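PDB 5XK2: diacylglycerol lipase from Aspergillus oryzae, which probably hydrolyses the ester bonds of mono- and diacylglycerols. Local coordinates for residues T13-F18 and T233-N238. Numbering follows the deposited sequence.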
loop_
_atom_site.group_PDB
_atom_site.type_symbol
_atom_site.label_atom_id
_atom_site.label_comp_id
_atom_site.label_asym_id
_atom_site.label_seq_id
_atom_site.Cartn_x
_atom_site.Cartn_y
_atom_site.Cartn_z
ATOM N N THR A 13 22.894 -24.741 -11.120
ATOM C CA THR A 13 21.731 -25.422 -10.572
ATOM C C THR A 13 20.438 -24.707 -10.912
ATOM O O THR A 13 20.447 -23.560 -11.379
ATOM C CB THR A 13 21.821 -25.523 -9.047
ATOM O OG1 THR A 13 21.876 -24.194 -8.496
ATOM C CG2 THR A 13 23.082 -26.287 -8.651
ATOM N N GLN A 14 19.330 -25.355 -10.583
ATOM C CA GLN A 14 18.039 -24.729 -10.752
ATOM C C GLN A 14 17.917 -23.523 -9.826
ATOM O O GLN A 14 17.338 -22.505 -10.198
ATOM C CB GLN A 14 16.920 -25.720 -10.486
ATOM C CG GLN A 14 15.584 -25.192 -10.919
ATOM C CD GLN A 14 14.500 -26.243 -10.885
ATOM O OE1 GLN A 14 14.340 -26.955 -9.895
ATOM N NE2 GLN A 14 13.744 -26.344 -11.972
ATOM N N LEU A 15 18.457 -23.644 -8.616
ATOM C CA LEU A 15 18.412 -22.536 -7.666
ATOM C C LEU A 15 19.152 -21.324 -8.210
ATOM O O LEU A 15 18.688 -20.194 -8.071
ATOM C CB LEU A 15 19.020 -22.954 -6.314
ATOM C CG LEU A 15 18.972 -21.928 -5.185
ATOM C CD1 LEU A 15 17.541 -21.590 -4.849
ATOM C CD2 LEU A 15 19.697 -22.463 -3.955
ATOM N N GLU A 16 20.314 -21.553 -8.824
ATOM C CA GLU A 16 21.075 -20.445 -9.387
ATOM C C GLU A 16 20.282 -19.776 -10.511
ATOM O O GLU A 16 20.291 -18.542 -10.644
ATOM C CB GLU A 16 22.438 -20.925 -9.899
ATOM C CG GLU A 16 23.412 -21.252 -8.757
ATOM C CD GLU A 16 24.011 -20.008 -8.096
ATOM O OE1 GLU A 16 23.270 -19.216 -7.472
ATOM O OE2 GLU A 16 25.245 -19.825 -8.196
ATOM N N ASP A 17 19.594 -20.588 -11.306
ATOM C CA ASP A 17 18.744 -20.066 -12.378
ATOM C C ASP A 17 17.673 -19.143 -11.787
ATOM O O ASP A 17 17.452 -18.022 -12.265
ATOM C CB ASP A 17 18.099 -21.231 -13.146
ATOM C CG ASP A 17 17.251 -20.778 -14.327
ATOM O OD1 ASP A 17 17.824 -20.420 -15.378
ATOM O OD2 ASP A 17 16.000 -20.803 -14.203
ATOM N N PHE A 18 17.026 -19.617 -10.730
ATOM C CA PHE A 18 15.957 -18.854 -10.086
ATOM C C PHE A 18 16.465 -17.512 -9.541
ATOM O O PHE A 18 15.754 -16.502 -9.580
ATOM C CB PHE A 18 15.342 -19.657 -8.934
ATOM C CG PHE A 18 14.553 -20.865 -9.357
ATOM C CD1 PHE A 18 14.193 -21.073 -10.683
ATOM C CD2 PHE A 18 14.165 -21.804 -8.405
ATOM C CE1 PHE A 18 13.439 -22.184 -11.048
ATOM C CE2 PHE A 18 13.418 -22.917 -8.757
ATOM C CZ PHE A 18 13.063 -23.121 -10.072
ATOM N N THR A 233 18.562 -12.893 3.220
ATOM C CA THR A 233 19.544 -13.934 3.462
ATOM C C THR A 233 19.714 -14.758 2.197
ATOM O O THR A 233 18.852 -14.753 1.334
ATOM C CB THR A 233 19.151 -14.889 4.629
ATOM O OG1 THR A 233 17.996 -15.661 4.260
ATOM C CG2 THR A 233 18.890 -14.107 5.916
ATOM N N THR A 234 20.818 -15.487 2.122
ATOM C CA THR A 234 21.066 -16.361 0.978
ATOM C C THR A 234 20.142 -17.566 1.061
ATOM O O THR A 234 20.137 -18.273 2.056
ATOM C CB THR A 234 22.530 -16.828 0.947
ATOM O OG1 THR A 234 23.382 -15.690 0.762
ATOM C CG2 THR A 234 22.757 -17.840 -0.194
ATOM N N VAL A 235 19.356 -17.791 0.010
ATOM C CA VAL A 235 18.427 -18.914 -0.034
ATOM C C VAL A 235 19.175 -20.173 -0.445
ATOM O O VAL A 235 19.921 -20.142 -1.415
ATOM C CB VAL A 235 17.267 -18.636 -1.042
ATOM C CG1 VAL A 235 16.304 -19.812 -1.118
ATOM C CG2 VAL A 235 16.514 -17.348 -0.652
ATOM N N THR A 236 18.910 -21.277 0.246
ATOM C CA THR A 236 19.516 -22.588 -0.039
ATOM C C THR A 236 18.452 -23.541 -0.576
ATOM O O THR A 236 17.264 -23.234 -0.523
ATOM C CB THR A 236 20.126 -23.240 1.220
ATOM O OG1 THR A 236 19.067 -23.729 2.057
ATOM C CG2 THR A 236 20.961 -22.240 1.984
ATOM N N ASP A 237 18.877 -24.671 -1.155
ATOM C CA ASP A 237 17.915 -25.640 -1.701
ATOM C C ASP A 237 16.941 -26.143 -0.640
ATOM O O ASP A 237 15.776 -26.436 -0.929
ATOM C CB ASP A 237 18.651 -26.827 -2.326
ATOM C CG ASP A 237 19.210 -26.507 -3.700
ATOM O OD1 ASP A 237 18.417 -26.146 -4.601
ATOM O OD2 ASP A 237 20.442 -26.613 -3.878
ATOM N N ASN A 238 17.407 -26.212 0.598
ATOM C CA ASN A 238 16.560 -26.629 1.715
ATOM C C ASN A 238 15.473 -25.622 2.058
ATOM O O ASN A 238 14.604 -25.902 2.889
ATOM C CB ASN A 238 17.401 -26.851 2.975
ATOM C CG ASN A 238 18.100 -28.176 2.976
ATOM O OD1 ASN A 238 17.703 -29.102 2.272
ATOM N ND2 ASN A 238 19.169 -28.272 3.756
HETATM O O HOH W 1 19.002 -26.333 -7.341
#
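The carboxylate of Asp237 turns one face to Leu15, whose CD2 stands over it, 4.1 Å from CG, while Leu15 CB approaches nearer the rim of the group, 3.7 Å from OD1. A second flat group receives the same methyl: CD2 lies over one face of the Thr236-Asp237 peptide, 3.7 Å from Asp237 N, and also 3.4 Å from Val235 O. The methyl is brought there by a CG anti to the backbone N (chi1 -176°); the other methyl, Leu15 CD1, packs at 4.3 Å against Val235 CG1. Within the helix, Gln14 O lies above one face of the Phe18 ring, offset toward its rim.

No direct hydrogen bond joins the segments. A water instead links them, accepting from Leu15 N at 3.0 Å and donating to Asp237 OD1 at 2.8 Å. Since Leu15 N lies in the first helical turn, the carboxylate's charge would probably interact favourably with the helix dipole. In the same turn Thr13 is the N-cap, its OG1 accepting from Glu16 N at 3.1 Å (159°).

The contact fastens the start of helix 14-27 to the loop between strands 224-227 and 240-243, at the periphery of the alpha/beta-hydrolase fold. Lys19 of the same helix donates to Val235 O, and Phe272, from a loop, and Val240, of edge strand 240-243, each pack against both Leu15 and Val235. Phe18 meets Phe201 and Tyr225 edge-to-face, anchoring the helix on the main sheet.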